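Nine-heme cytochrome c (Desulfovibrio desulfuricans, PDB 1OFW) carries nine c-type hemes and may form part of a transmembrane redox complex that passes electrons to the cytoplasm for sulfate reduction. Local coordinates at residues 195-200 with 227-232; 266-271 with 279-284. All blocks are in the same frame, centred on the assembly; numbering follows the deposited sequence.

Contact 1. Residues 195-200 with 227-232; sequences FTHRRH and TCHHRS. With HEC (heme c), chain H.
His197 and His229 face each other through a heme, and the backbones behind them stay well apart: the nearest CA atoms, those of His197 and Cys228, are separated by 10.9 Å. Residues 195-200 run from the end of strand 193-195 into the first turn of helix 197-206, whereas residues 227-232 hold no regular helix or strand, and an inverse gamma turn is centred on His229. The porphyrin fills the gap, so direct burial between the segments is small and mostly due to the two histidines. His197 NE2 lies 2.0 Å from the heme iron on one face, and His229 NE2 approaches the same iron at 2.0 Å from the opposite face, making a nearly straight N-Fe-N axis. The His197 imidazole lies along the NB-ND diagonal of the porphyrin, whereas that of His229 is turned away from it, the two planes making about 33°. With CG anti to the backbone N (chi1 -167°), His197 reaches out from the start of its helix to the metal. On the other side Cys228 SG is joined to heme CAC by a thioether of 1.8 Å; with Cys225 and His229 it completes a CXXCH heme-binding motif, and the following His230 ligates the iron of another heme. Phe195 is wedged between neighbours: its CE2 packs 3.6 Å from heme CHD, while its CE1 lies 3.4 Å above the centre of the His200 ring. His200 ND1 donates to both Thr196 O and Thr196 OG1, the hydroxyl lying in the imidazole plane, which fixes the rotation of this ligand of a second heme. The paired imidazoles occupy both axial positions at the first heme, leaving no site for an exogenous ligand, an arrangement suited to outer-sphere electron transfer and probably to low-spin iron.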
# COMPACT_ATOMS: atom_id res chain seq x y z
N PHE A 195 25.22 12.73 1.13
CA PHE A 195 24.02 11.95 1.51
C PHE A 195 24.37 10.48 1.69
O PHE A 195 24.92 9.87 0.78
CB PHE A 195 22.93 12.17 0.48
CG PHE A 195 21.67 11.34 0.67
CD1 PHE A 195 21.02 11.35 1.88
CD2 PHE A 195 21.18 10.57 -0.35
CE1 PHE A 195 19.87 10.61 2.06
CE2 PHE A 195 20.02 9.84 -0.17
CZ PHE A 195 19.36 9.85 1.04
N THR A 196 24.06 9.95 2.86
CA THR A 196 24.34 8.56 3.18
C THR A 196 23.25 7.65 2.60
O THR A 196 22.41 7.06 3.28
CB THR A 196 24.47 8.38 4.70
OG1 THR A 196 23.29 8.87 5.33
CG2 THR A 196 25.64 9.21 5.28
N HIS A 197 23.29 7.56 1.29
CA HIS A 197 22.29 6.91 0.48
C HIS A 197 22.07 5.48 0.92
O HIS A 197 20.93 5.05 1.18
CB HIS A 197 22.77 6.97 -0.99
CG HIS A 197 21.76 6.63 -2.05
ND1 HIS A 197 21.37 5.34 -2.28
CD2 HIS A 197 21.01 7.36 -2.89
CE1 HIS A 197 20.45 5.31 -3.24
NE2 HIS A 197 20.21 6.54 -3.63
N ARG A 198 23.15 4.67 0.97
CA ARG A 198 22.97 3.24 1.33
C ARG A 198 22.58 3.04 2.78
O ARG A 198 21.75 2.18 3.14
CB ARG A 198 24.24 2.43 0.99
CG ARG A 198 24.06 0.95 1.11
CD ARG A 198 25.33 0.24 0.66
NE ARG A 198 25.53 0.41 -0.78
CZ ARG A 198 26.67 0.17 -1.44
NH1 ARG A 198 27.72 -0.24 -0.73
NH2 ARG A 198 26.72 0.35 -2.77
N ARG A 199 23.14 3.84 3.67
CA ARG A 199 22.81 3.79 5.08
C ARG A 199 21.29 4.03 5.27
O ARG A 199 20.66 3.28 6.01
CB ARG A 199 23.59 4.83 5.83
CG ARG A 199 23.43 4.82 7.33
CD ARG A 199 24.22 6.01 7.86
NE ARG A 199 24.08 6.24 9.29
CZ ARG A 199 24.88 5.68 10.20
NH1 ARG A 199 25.88 4.86 9.91
NH2 ARG A 199 24.65 5.97 11.47
N HIS A 200 20.81 5.05 4.54
CA HIS A 200 19.38 5.42 4.58
C HIS A 200 18.51 4.26 4.13
O HIS A 200 17.62 3.80 4.88
CB HIS A 200 19.15 6.65 3.70
CG HIS A 200 19.21 7.94 4.44
ND1 HIS A 200 20.41 8.53 4.85
CD2 HIS A 200 18.22 8.77 4.89
CE1 HIS A 200 20.10 9.65 5.50
NE2 HIS A 200 18.78 9.84 5.55
N THR A 227 10.42 5.74 -3.78
CA THR A 227 10.12 6.59 -2.63
C THR A 227 10.59 8.02 -2.88
O THR A 227 9.89 8.99 -2.64
CB THR A 227 10.81 6.11 -1.36
OG1 THR A 227 10.46 4.75 -1.06
CG2 THR A 227 10.37 6.98 -0.19
N CYS A 228 11.82 8.06 -3.38
CA CYS A 228 12.49 9.32 -3.65
C CYS A 228 12.60 9.60 -5.13
O CYS A 228 12.30 10.72 -5.56
CB CYS A 228 13.86 9.30 -2.97
SG CYS A 228 13.76 8.98 -1.19
N HIS A 229 12.98 8.59 -5.90
CA HIS A 229 13.07 8.67 -7.35
C HIS A 229 11.70 8.43 -7.96
O HIS A 229 11.40 7.42 -8.57
CB HIS A 229 14.12 7.69 -7.88
CG HIS A 229 15.47 7.81 -7.28
ND1 HIS A 229 16.25 8.86 -7.63
CD2 HIS A 229 16.18 7.09 -6.38
CE1 HIS A 229 17.41 8.80 -6.97
NE2 HIS A 229 17.40 7.71 -6.21
N HIS A 230 10.84 9.41 -7.77
CA HIS A 230 9.45 9.26 -8.18
C HIS A 230 9.22 9.68 -9.65
O HIS A 230 10.04 10.37 -10.23
CB HIS A 230 8.54 10.07 -7.27
CG HIS A 230 8.84 11.54 -7.21
ND1 HIS A 230 8.75 12.19 -5.99
CD2 HIS A 230 9.25 12.52 -8.04
CE1 HIS A 230 9.06 13.47 -6.13
NE2 HIS A 230 9.36 13.71 -7.39
N ARG A 231 8.06 9.29 -10.17
CA ARG A 231 7.54 9.75 -11.45
C ARG A 231 8.47 9.41 -12.60
O ARG A 231 8.47 10.10 -13.63
CB ARG A 231 7.18 11.23 -11.39
CG ARG A 231 6.19 11.52 -10.24
CD ARG A 231 5.88 12.99 -10.05
NE ARG A 231 4.78 13.24 -9.11
CZ ARG A 231 4.90 13.56 -7.82
NH1 ARG A 231 6.08 13.70 -7.21
NH2 ARG A 231 3.83 13.77 -7.05
N SER A 232 9.22 8.33 -12.47
CA SER A 232 10.03 7.83 -13.58
C SER A 232 10.08 6.31 -13.48
O SER A 232 9.77 5.77 -12.41
CB SER A 232 11.40 8.44 -13.60
OG SER A 232 12.26 7.96 -12.60
FE HEC H . 18.85 7.14 -4.96
CHA HEC H . 20.93 9.53 -6.26
CHB HEC H . 19.89 4.92 -7.38
CHC HEC H . 16.90 4.71 -3.56
CHD HEC H . 17.58 9.44 -2.77
NA HEC H . 20.15 7.21 -6.48
C1A HEC H . 20.92 8.29 -6.87
C2A HEC H . 21.73 7.94 -8.00
C3A HEC H . 21.45 6.67 -8.30
C4A HEC H . 20.46 6.20 -7.37
CMA HEC H . 22.11 5.83 -9.41
CAA HEC H . 22.73 8.86 -8.72
CBA HEC H . 24.07 8.90 -7.95
CGA HEC H . 25.10 9.83 -8.60
O1A HEC H . 24.71 10.85 -9.17
O2A HEC H . 26.30 9.50 -8.49
NB HEC H . 18.44 5.23 -5.39
C1B HEC H . 18.93 4.50 -6.45
C2B HEC H . 18.35 3.18 -6.45
C3B HEC H . 17.53 3.10 -5.37
C4B HEC H . 17.60 4.38 -4.70
CMB HEC H . 18.65 2.11 -7.50
CAB HEC H . 16.69 1.94 -4.88
CBB HEC H . 17.53 0.68 -4.57
NC HEC H . 17.55 7.08 -3.45
C1C HEC H . 16.82 5.98 -3.01
C2C HEC H . 15.96 6.37 -1.92
C3C HEC H . 16.15 7.70 -1.71
C4C HEC H . 17.15 8.13 -2.67
CMC HEC H . 14.99 5.41 -1.21
CAC HEC H . 15.47 8.65 -0.72
CBC HEC H . 15.49 8.08 0.72
ND HEC H . 19.23 9.06 -4.58
C1D HEC H . 18.55 9.85 -3.67
C2D HEC H . 18.97 11.23 -3.79
C3D HEC H . 19.90 11.27 -4.79
C4D HEC H . 20.06 9.93 -5.26
CMD HEC H . 18.47 12.41 -2.99
CAD HEC H . 20.59 12.53 -5.33
CBD HEC H . 19.94 12.86 -6.70
CGD HEC H . 20.32 14.23 -7.22
O1D HEC H . 20.90 15.04 -6.48
O2D HEC H . 20.00 14.45 -8.41

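Contact 2. Residues 266-271 with 279-284; sequences QCMGCH and PRDTDC. With HEC (heme c), chain J.
Met268 lies against Asp281 with its methylene groups and sulfur: Met268 CB is 3.3 Å from Asp281 OD1, and the extended chain carries CE past the aspartate to within 3.7 Å of Asp281 O. Beside this pair the Pro279 ring crosses the imidazole of His271 at about a right angle, with Pro279 CD 3.7 Å from His271 CE1. The same Pro279 CD rests 3.4 Å from heme C2A, on the porphyrin face that His271 ligates through NE2. A water accepts from His271 ND1 at 2.9 Å, in the imidazole plane, and donates to Pro279 O and Asp281 OD1, holding the rotation of the axial ligand and perhaps making it a stronger donor to iron. Met268 and Gly269 are the two intervening residues of a CXXCH motif on helix 259-273, whose Cys267 and Cys270 form thioethers with heme CAB and CAC, the carbons that come from the vinyl groups. Another water links Asp281 OD2, at 2.6 Å, more weakly to Met268 O. Farther out, a cis peptide precedes Pro279, and a type I turn from Arg280 to Asp283 leads the loop on to Cys284, which is covalently linked to a neighbouring heme.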
# COMPACT_ATOMS: atom_id res chain seq x y z
N GLN A 266 11.59 16.90 0.32
CA GLN A 266 11.67 15.45 0.37
C GLN A 266 12.45 14.97 1.58
O GLN A 266 11.94 14.13 2.35
CB GLN A 266 12.35 14.87 -0.88
CG GLN A 266 12.09 13.39 -1.08
CD GLN A 266 12.51 12.87 -2.47
OE1 GLN A 266 11.69 12.77 -3.39
NE2 GLN A 266 13.74 12.55 -2.50
N CYS A 267 13.66 15.48 1.78
CA CYS A 267 14.52 15.04 2.89
C CYS A 267 13.82 15.37 4.21
O CYS A 267 13.66 14.53 5.10
CB CYS A 267 15.88 15.73 2.85
SG CYS A 267 16.84 15.65 1.34
N MET A 268 13.38 16.60 4.37
CA MET A 268 12.75 16.99 5.62
C MET A 268 11.38 16.35 5.78
O MET A 268 10.92 16.14 6.91
CB MET A 268 12.60 18.50 5.74
CG MET A 268 13.90 19.29 5.65
SD MET A 268 13.53 21.06 5.70
CE MET A 268 15.16 21.79 5.61
N GLY A 269 10.69 16.05 4.70
CA GLY A 269 9.35 15.46 4.79
C GLY A 269 9.36 14.11 5.45
O GLY A 269 8.54 13.78 6.30
N CYS A 270 10.33 13.31 5.03
CA CYS A 270 10.47 11.99 5.66
C CYS A 270 10.92 12.12 7.09
O CYS A 270 10.38 11.49 8.01
CB CYS A 270 11.45 11.09 4.90
SG CYS A 270 11.71 9.55 5.83
N HIS A 271 11.94 12.97 7.33
CA HIS A 271 12.41 13.19 8.69
C HIS A 271 11.27 13.57 9.65
O HIS A 271 11.19 13.03 10.77
CB HIS A 271 13.52 14.26 8.73
CG HIS A 271 14.80 13.78 8.12
ND1 HIS A 271 15.85 14.66 7.91
CD2 HIS A 271 15.24 12.59 7.66
CE1 HIS A 271 16.87 14.01 7.37
NE2 HIS A 271 16.53 12.74 7.20
N PRO A 279 18.87 15.32 11.67
CA PRO A 279 18.74 16.75 11.80
C PRO A 279 17.31 17.23 11.89
O PRO A 279 16.43 16.76 11.17
CB PRO A 279 19.37 17.27 10.49
CG PRO A 279 19.12 16.16 9.52
CD PRO A 279 19.06 14.87 10.27
N ARG A 280 17.09 18.19 12.78
CA ARG A 280 15.89 18.99 12.77
C ARG A 280 15.86 19.84 11.50
O ARG A 280 16.91 20.13 10.92
CB ARG A 280 15.84 19.96 13.95
CG ARG A 280 15.91 19.25 15.30
CD ARG A 280 14.60 19.56 15.99
NE ARG A 280 14.47 19.10 17.35
CZ ARG A 280 14.19 19.72 18.48
NH1 ARG A 280 14.00 21.03 18.51
NH2 ARG A 280 14.13 18.99 19.58
N ASP A 281 14.67 20.27 11.09
CA ASP A 281 14.59 21.06 9.87
C ASP A 281 15.23 22.44 10.05
O ASP A 281 15.54 23.10 9.05
CB ASP A 281 13.14 21.24 9.48
CG ASP A 281 12.38 19.99 9.14
OD1 ASP A 281 12.93 18.86 9.03
OD2 ASP A 281 11.13 20.17 8.97
N THR A 282 15.41 22.86 11.29
CA THR A 282 16.04 24.15 11.58
C THR A 282 17.54 24.08 11.67
O THR A 282 18.19 25.11 11.89
CB THR A 282 15.49 24.65 12.94
OG1 THR A 282 15.50 23.54 13.84
CG2 THR A 282 14.10 25.20 12.73
N ASP A 283 18.14 22.92 11.50
CA ASP A 283 19.57 22.70 11.57
C ASP A 283 20.12 22.80 10.14
O ASP A 283 19.95 21.89 9.35
CB ASP A 283 19.90 21.36 12.21
CG ASP A 283 21.33 20.93 12.25
OD1 ASP A 283 22.17 21.52 11.55
OD2 ASP A 283 21.63 19.92 12.92
N CYS A 284 20.76 23.89 9.83
CA CYS A 284 21.20 24.19 8.48
C CYS A 284 22.61 23.71 8.20
O CYS A 284 23.04 23.99 7.08
CB CYS A 284 21.08 25.70 8.23
SG CYS A 284 19.45 26.34 8.65
FE HEC J . 17.70 11.35 6.35
CHA HEC J . 19.01 10.63 9.39
CHB HEC J . 20.21 13.61 5.78
CHC HEC J . 16.39 12.05 3.29
CHD HEC J . 15.17 9.07 6.89
NA HEC J . 19.29 12.00 7.37
C1A HEC J . 19.68 11.57 8.64
C2A HEC J . 20.89 12.26 9.02
C3A HEC J . 21.21 13.10 8.03
C4A HEC J . 20.23 12.93 6.99
CMA HEC J . 22.36 14.11 7.90
CAA HEC J . 21.63 11.99 10.34
CBA HEC J . 22.72 10.93 10.17
CGA HEC J . 22.76 10.03 8.96
O1A HEC J . 22.21 8.91 9.12
O2A HEC J . 23.32 10.35 7.87
NB HEC J . 18.16 12.61 4.89
C1B HEC J . 19.27 13.45 4.79
C2B HEC J . 19.27 14.13 3.51
C3B HEC J . 18.20 13.70 2.81
C4B HEC J . 17.52 12.75 3.67
CMB HEC J . 20.33 15.16 3.12
CAB HEC J . 17.72 14.08 1.42
CBB HEC J . 18.83 14.09 0.34
NC HEC J . 16.08 10.72 5.35
C1C HEC J . 15.73 11.14 4.09
C2C HEC J . 14.47 10.51 3.67
C3C HEC J . 14.17 9.65 4.64
C4C HEC J . 15.14 9.77 5.70
CMC HEC J . 13.75 10.90 2.36
CAC HEC J . 12.96 8.70 4.83
CBC HEC J . 12.36 8.16 3.53
ND HEC J . 17.21 10.09 7.83
C1D HEC J . 16.13 9.22 7.87
C2D HEC J . 16.14 8.50 9.13
C3D HEC J . 17.19 8.95 9.84
C4D HEC J . 17.88 9.92 9.03
CMD HEC J . 15.09 7.45 9.54
CAD HEC J . 17.55 8.49 11.27
CBD HEC J . 18.71 7.49 11.18
CGD HEC J . 18.18 6.08 10.97
O1D HEC J . 18.36 5.56 9.84
O2D HEC J . 17.59 5.55 11.93
O HOH W 1 9.48 18.89 7.35
O HOH W 2 15.28 17.41 8.70

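Both contacts belong to the C-terminal class III cytochrome c region, their centres about 15 Å apart. They are joined through iron: His200 of contact 1 and His271 of contact 2 are the two axial ligands of one heme, so helices 197-206 and 259-273 clasp it from opposite faces. Gln266 of contact 2 also packs against Cys228 and His230 of contact 1. Contact 1 is buried and works through a porphyrin, its segments hardly touching; contact 2 is only partly buried, has the larger direct interface, and relies on bridging waters and a carboxylate. Each includes part or all of a CXXCH motif, in a segment without regular secondary structure in contact 1 and within a helix in contact 2.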